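Local coordinates for type-2 ice-structuring protein (Brachyopsis rostratus, PDB 2ZIB) that binds to ice crystals and inhibits their growth, protecting the blood of the fish from freezing in sea water below zero, at residues 13-18 against 54-59; 78-81 against 85-88. All blocks are in the same frame, centred on the assembly; numbering follows the deposited sequence. Where two conformers were deposited one is given.

Contact 1: 13-18 against 54-59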
loop_
_atom_site.group_PDB
_atom_site.type_symbol
_atom_site.label_atom_id
_atom_site.label_comp_id
_atom_site.label_asym_id
_atom_site.label_seq_id
_atom_site.Cartn_x
_atom_site.Cartn_y
_atom_site.Cartn_z
ATOM N N GLY A 13 15.080 -9.009 4.189
ATOM C CA GLY A 13 14.079 -8.215 4.873
ATOM C C GLY A 13 12.800 -8.070 4.057
ATOM O O GLY A 13 11.775 -7.743 4.643
ATOM N N TRP A 14 12.826 -8.393 2.771
ATOM C CA TRP A 14 11.658 -8.292 1.899
ATOM C C TRP A 14 11.199 -9.694 1.544
ATOM O O TRP A 14 12.024 -10.643 1.512
ATOM C CB TRP A 14 12.076 -7.519 0.641
ATOM C CG TRP A 14 12.499 -6.120 0.849
ATOM C CD1 TRP A 14 13.571 -5.677 1.580
ATOM C CD2 TRP A 14 11.869 -4.961 0.308
ATOM N NE1 TRP A 14 13.632 -4.306 1.528
ATOM C CE2 TRP A 14 12.590 -3.833 0.765
ATOM C CE3 TRP A 14 10.707 -4.752 -0.471
ATOM C CZ2 TRP A 14 12.212 -2.503 0.437
ATOM C CZ3 TRP A 14 10.346 -3.443 -0.822
ATOM C CH2 TRP A 14 11.113 -2.340 -0.372
ATOM N N THR A 15 9.927 -9.840 1.189
ATOM C CA THR A 15 9.353 -11.149 0.876
ATOM C C THR A 15 8.768 -11.169 -0.513
ATOM O O THR A 15 8.231 -10.152 -1.009
ATOM C CB THR A 15 8.310 -11.549 1.916
ATOM O OG1 THR A 15 7.249 -10.560 1.984
ATOM C CG2 THR A 15 8.947 -11.673 3.268
ATOM N N LEU A 16 8.870 -12.331 -1.150
ATOM C CA LEU A 16 8.513 -12.483 -2.540
ATOM C C LEU A 16 7.054 -12.916 -2.738
ATOM O O LEU A 16 6.591 -13.874 -2.123
ATOM C CB LEU A 16 9.470 -13.552 -3.151
ATOM C CG LEU A 16 9.243 -13.849 -4.636
ATOM C CD1 LEU A 16 9.558 -12.670 -5.560
ATOM C CD2 LEU A 16 10.082 -15.029 -5.032
ATOM N N HIS A 17 6.338 -12.212 -3.609
ATOM C CA HIS A 17 5.077 -12.725 -4.150
ATOM C C HIS A 17 5.044 -12.429 -5.629
ATOM O O HIS A 17 5.129 -11.273 -6.036
ATOM C CB HIS A 17 3.822 -12.077 -3.490
ATOM C CG HIS A 17 2.542 -12.507 -4.154
ATOM N ND1 HIS A 17 1.953 -11.811 -5.194
ATOM C CD2 HIS A 17 1.827 -13.645 -4.014
ATOM C CE1 HIS A 17 0.893 -12.475 -5.626
ATOM N NE2 HIS A 17 0.824 -13.615 -4.959
ATOM N N GLY A 18 4.949 -13.465 -6.478
ATOM C CA GLY A 18 4.930 -13.234 -7.905
ATOM C C GLY A 18 6.220 -12.600 -8.377
ATOM O O GLY A 18 7.331 -13.159 -8.140
ATOM N N GLN A 54 -4.093 -8.632 -2.465
ATOM C CA GLN A 54 -4.760 -8.179 -1.239
ATOM C C GLN A 54 -4.536 -9.212 -0.154
ATOM O O GLN A 54 -4.197 -8.892 0.973
ATOM C CB GLN A 54 -6.258 -7.964 -1.505
ATOM C CG GLN A 54 -7.112 -7.662 -0.266
ATOM C CD GLN A 54 -6.926 -6.246 0.296
ATOM O OE1 GLN A 54 -6.271 -5.393 -0.328
ATOM N NE2 GLN A 54 -7.481 -5.994 1.471
ATOM N N LEU A 55 -4.813 -10.483 -0.482
ATOM C CA LEU A 55 -4.720 -11.530 0.513
ATOM C C LEU A 55 -3.268 -11.825 0.904
ATOM O O LEU A 55 -2.980 -12.106 2.067
ATOM C CB LEU A 55 -5.415 -12.812 -0.006
ATOM C CG LEU A 55 -6.945 -12.714 -0.182
ATOM C CD1 LEU A 55 -7.464 -14.027 -0.873
ATOM C CD2 LEU A 55 -7.671 -12.435 1.183
ATOM N N TYR A 56 -2.342 -11.761 -0.055
ATOM C CA TYR A 56 -0.938 -11.925 0.324
ATOM C C TYR A 56 -0.490 -10.833 1.318
ATOM O O TYR A 56 0.175 -11.102 2.320
ATOM C CB TYR A 56 -0.042 -11.842 -0.930
ATOM C CG TYR A 56 1.425 -11.894 -0.562
ATOM C CD1 TYR A 56 2.029 -13.127 -0.280
ATOM C CD2 TYR A 56 2.210 -10.745 -0.470
ATOM C CE1 TYR A 56 3.383 -13.224 0.115
ATOM C CE2 TYR A 56 3.547 -10.822 -0.079
ATOM C CZ TYR A 56 4.132 -12.047 0.194
ATOM O OH TYR A 56 5.461 -12.104 0.561
ATOM N N ILE A 57 -0.820 -9.589 1.012
ATOM C CA ILE A 57 -0.413 -8.478 1.874
ATOM C C ILE A 57 -1.128 -8.557 3.215
ATOM O O ILE A 57 -0.496 -8.363 4.264
ATOM C CB ILE A 57 -0.632 -7.109 1.156
ATOM C CG1 ILE A 57 0.305 -6.963 -0.067
ATOM C CG2 ILE A 57 -0.450 -5.959 2.126
ATOM C CD1 ILE A 57 -0.100 -5.853 -1.075
ATOM N N LYS A 58 -2.427 -8.887 3.198
ATOM C CA LYS A 58 -3.178 -9.086 4.437
ATOM C C LYS A 58 -2.427 -10.027 5.343
ATOM O O LYS A 58 -2.324 -9.806 6.532
ATOM C CB LYS A 58 -4.545 -9.662 4.087
ATOM C CG LYS A 58 -5.310 -10.235 5.277
ATOM C CD LYS A 58 -6.527 -11.034 4.828
ATOM C CE LYS A 58 -7.154 -11.815 5.968
ATOM N NZ LYS A 58 -7.908 -12.984 5.425
ATOM N N ASP A 59 -1.883 -11.105 4.765
ATOM C CA ASP A 59 -1.227 -12.108 5.586
ATOM C C ASP A 59 0.119 -11.691 6.119
ATOM O O ASP A 59 0.595 -12.263 7.093
ATOM C CB ASP A 59 -1.099 -13.411 4.802
ATOM C CG ASP A 59 -2.450 -14.058 4.516
ATOM O OD1 ASP A 59 -3.504 -13.673 5.113
ATOM O OD2 ASP A 59 -2.553 -14.957 3.655
HETATM O O HOH W 1 6.521 -14.567 0.716
#
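Two groups grip Tyr-56 OH: Thr-15 OG1 and a water. It shares a hydrogen bond with Thr-15 OG1 at 2.8 Å, and either hydroxyl could be the donor. The water lies at the edge of the Tyr-56 ring, in its plane, 2.7 Å from Tyr-56 OH. The same water donates to Leu-16 O, so it bridges the phenol to the strand backbone. Thr-15 reaches the phenol because OG1 sits between its backbone N and carbonyl carbon (chi1 58°).

His-17 CB lies over the centre of one face of the Tyr-56 ring. It is 3.5 Å from the Tyr-56 ring centroid and only 4° off the ring normal, a clean CH-pi contact. The imidazole runs on toward the helix, and its face meets Tyr-56 CB near the rim. The rings meet obliquely, planes 33° apart and centroids 4.8 Å apart. The side chains run past one another, antiparallel.

Phe-22 of strand 20-26 also meets the Tyr-56 ring, and His-17 touches Glu-52 and Glu-53 of the helix. One tyrosine therefore joins helix 51-60 to strand 15-17, the N-terminal edge of the main sheet in this C-type lectin fold.

Contact 2: 78-81 against 85-88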
loop_
_atom_site.group_PDB
_atom_site.type_symbol
_atom_site.label_atom_id
_atom_site.label_comp_id
_atom_site.label_asym_id
_atom_site.label_seq_id
_atom_site.Cartn_x
_atom_site.Cartn_y
_atom_site.Cartn_z
ATOM N N TRP A 78 -8.213 8.594 -7.524
ATOM C CA TRP A 78 -7.181 7.792 -6.857
ATOM C C TRP A 78 -6.034 7.495 -7.831
ATOM O O TRP A 78 -6.259 7.168 -8.993
ATOM C CB TRP A 78 -7.810 6.503 -6.261
ATOM C CG TRP A 78 -8.711 6.841 -5.145
ATOM C CD1 TRP A 78 -10.068 7.102 -5.229
ATOM C CD2 TRP A 78 -8.316 7.153 -3.806
ATOM N NE1 TRP A 78 -10.508 7.589 -4.021
ATOM C CE2 TRP A 78 -9.452 7.621 -3.133
ATOM C CE3 TRP A 78 -7.072 7.143 -3.123
ATOM C CZ2 TRP A 78 -9.410 8.067 -1.808
ATOM C CZ3 TRP A 78 -7.042 7.564 -1.822
ATOM C CH2 TRP A 78 -8.185 8.024 -1.171
ATOM N N SER A 79 -4.828 7.488 -7.290
ATOM C CA SER A 79 -3.612 7.071 -7.998
ATOM C C SER A 79 -2.720 6.314 -7.055
ATOM O O SER A 79 -2.726 6.551 -5.842
ATOM C CB SER A 79 -2.795 8.383 -8.275
ATOM O OG SER A 79 -3.512 9.386 -8.995
ATOM N N TRP A 80 -1.916 5.423 -7.628
ATOM C CA TRP A 80 -0.851 4.761 -6.878
ATOM C C TRP A 80 0.459 5.525 -7.010
ATOM O O TRP A 80 0.799 5.964 -8.138
ATOM C CB TRP A 80 -0.619 3.343 -7.399
ATOM C CG TRP A 80 -1.774 2.371 -7.233
ATOM C CD1 TRP A 80 -2.472 1.737 -8.244
ATOM C CD2 TRP A 80 -2.303 1.838 -6.006
ATOM N NE1 TRP A 80 -3.427 0.903 -7.731
ATOM C CE2 TRP A 80 -3.328 0.912 -6.355
ATOM C CE3 TRP A 80 -2.003 2.035 -4.643
ATOM C CZ2 TRP A 80 -4.063 0.217 -5.385
ATOM C CZ3 TRP A 80 -2.721 1.327 -3.676
ATOM C CH2 TRP A 80 -3.755 0.427 -4.062
ATOM N N THR A 81 1.238 5.611 -5.942
ATOM C CA THR A 81 2.516 6.344 -6.044
ATOM C C THR A 81 3.501 5.701 -7.026
ATOM O O THR A 81 4.392 6.386 -7.530
ATOM C CB THR A 81 3.203 6.461 -4.703
ATOM O OG1 THR A 81 3.362 5.148 -4.148
ATOM C CG2 THR A 81 2.409 7.349 -3.723
ATOM N N PRO A 85 -1.694 1.076 -12.714
ATOM C CA PRO A 85 -3.108 1.382 -12.829
ATOM C C PRO A 85 -3.952 1.068 -11.589
ATOM O O PRO A 85 -3.608 0.119 -10.879
ATOM C CB PRO A 85 -3.567 0.503 -14.027
ATOM C CG PRO A 85 -2.534 -0.482 -14.257
ATOM C CD PRO A 85 -1.265 0.004 -13.639
ATOM N N VAL A 86 -4.997 1.867 -11.329
ATOM C CA VAL A 86 -5.965 1.493 -10.310
ATOM C C VAL A 86 -6.978 0.558 -10.973
ATOM O O VAL A 86 -8.064 0.964 -11.441
ATOM C CB VAL A 86 -6.610 2.716 -9.637
ATOM C CG1 VAL A 86 -7.504 2.259 -8.468
ATOM C CG2 VAL A 86 -5.535 3.679 -9.139
ATOM N N ASP A 87 -6.569 -0.679 -11.117
ATOM C CA ASP A 87 -7.318 -1.686 -11.871
ATOM C C ASP A 87 -7.982 -2.713 -10.951
ATOM O O ASP A 87 -8.595 -3.666 -11.400
ATOM C CB ASP A 87 -6.421 -2.370 -12.912
ATOM C CG ASP A 87 -5.183 -3.038 -12.320
ATOM O OD1 ASP A 87 -4.926 -2.896 -11.098
ATOM O OD2 ASP A 87 -4.377 -3.717 -13.033
ATOM N N TYR A 88 -7.899 -2.483 -9.653
ATOM C CA TYR A 88 -8.517 -3.305 -8.626
ATOM C C TYR A 88 -8.830 -2.382 -7.440
ATOM O O TYR A 88 -8.009 -1.527 -7.053
ATOM C CB TYR A 88 -7.566 -4.406 -8.178
ATOM C CG TYR A 88 -8.031 -5.182 -6.998
ATOM C CD1 TYR A 88 -9.077 -6.125 -7.110
ATOM C CD2 TYR A 88 -7.451 -4.961 -5.738
ATOM C CE1 TYR A 88 -9.504 -6.834 -6.004
ATOM C CE2 TYR A 88 -7.889 -5.676 -4.627
ATOM C CZ TYR A 88 -8.916 -6.600 -4.767
ATOM O OH TYR A 88 -9.342 -7.297 -3.643
HETATM O O HOH W 2 -5.506 -1.141 -8.181
#
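Trp-80 meets the 85-88 loop with the pyrrole edge of its indole. Pro-85 O lies at that edge, 3.2 Å from Trp-80 NE1 and 3.3 Å from Trp-80 CD1. It faces both atoms nearly equally. The indole N-H also donates to a water. This water lies in the ring plane and accepts from Trp-80 NE1 at 3.0 Å.

Val-86 supplies the apolar half of the contact. Its CG2 packs 3.7 Å from Trp-80 CD1 and 3.6 Å from Trp-78 O. That methyl therefore touches the indole and the strand backbone together. Val-86 CG2 stands anti to its own carbonyl carbon, which turns it to the strand, while CG1 takes the place opposite the backbone N (chi1 -174°).

The loop is shaped by an inverse gamma turn centred on Val-86. Asp-87 N makes the weak bond to Pro-85 O that closes this turn. The water ties the next residues to the indole: it lies 2.8 Å from Tyr-88 O and probably donates to it, and it accepts a weak bond from Asp-87 N.

Further out, His-49 meets the Trp-80 ring and takes part in a hydrogen bond with Asp-87 OD1. It thus touches both sides of the contact. Met-105 of strand 104-107 packs on Trp-80 and on Trp-78. The Trp-78 indole turns from the loop, and its NE1 is hydrogen-bonded to Asp-98 OD1. Ser-79 pairs through its backbone with Ser-70 of the neighbouring strand.

Pro-85 at the indole edge and the Val-86 methyl pack the loop on the strand. A water bridge from the Trp-80 N-H to the loop backbone joins this packing, so the polar tie runs partly through solvent, and its link to Asp-87 N is weak.

From the N terminus, the chain first passes through strand 15-17, and contact 1 closes when helix 51-60 comes back to it. The 35 residues between include strand 20-26 and helix 31-40. Contact 2 opens later, on strand 79-80 of the small two-stranded sheet, and closes a short loop of three residues. The two contacts are in series and neither nest nor cross. Contact 1 ties a helix to the edge of the main sheet; contact 2 folds the loop after strand 79-80 back onto that strand. Their centres are 18 Å apart, but they touch: Gln-54 CB packs 3.8 Å from Tyr-88 OH, so helix 51-60, part of contact 1, also touches the loop of contact 2.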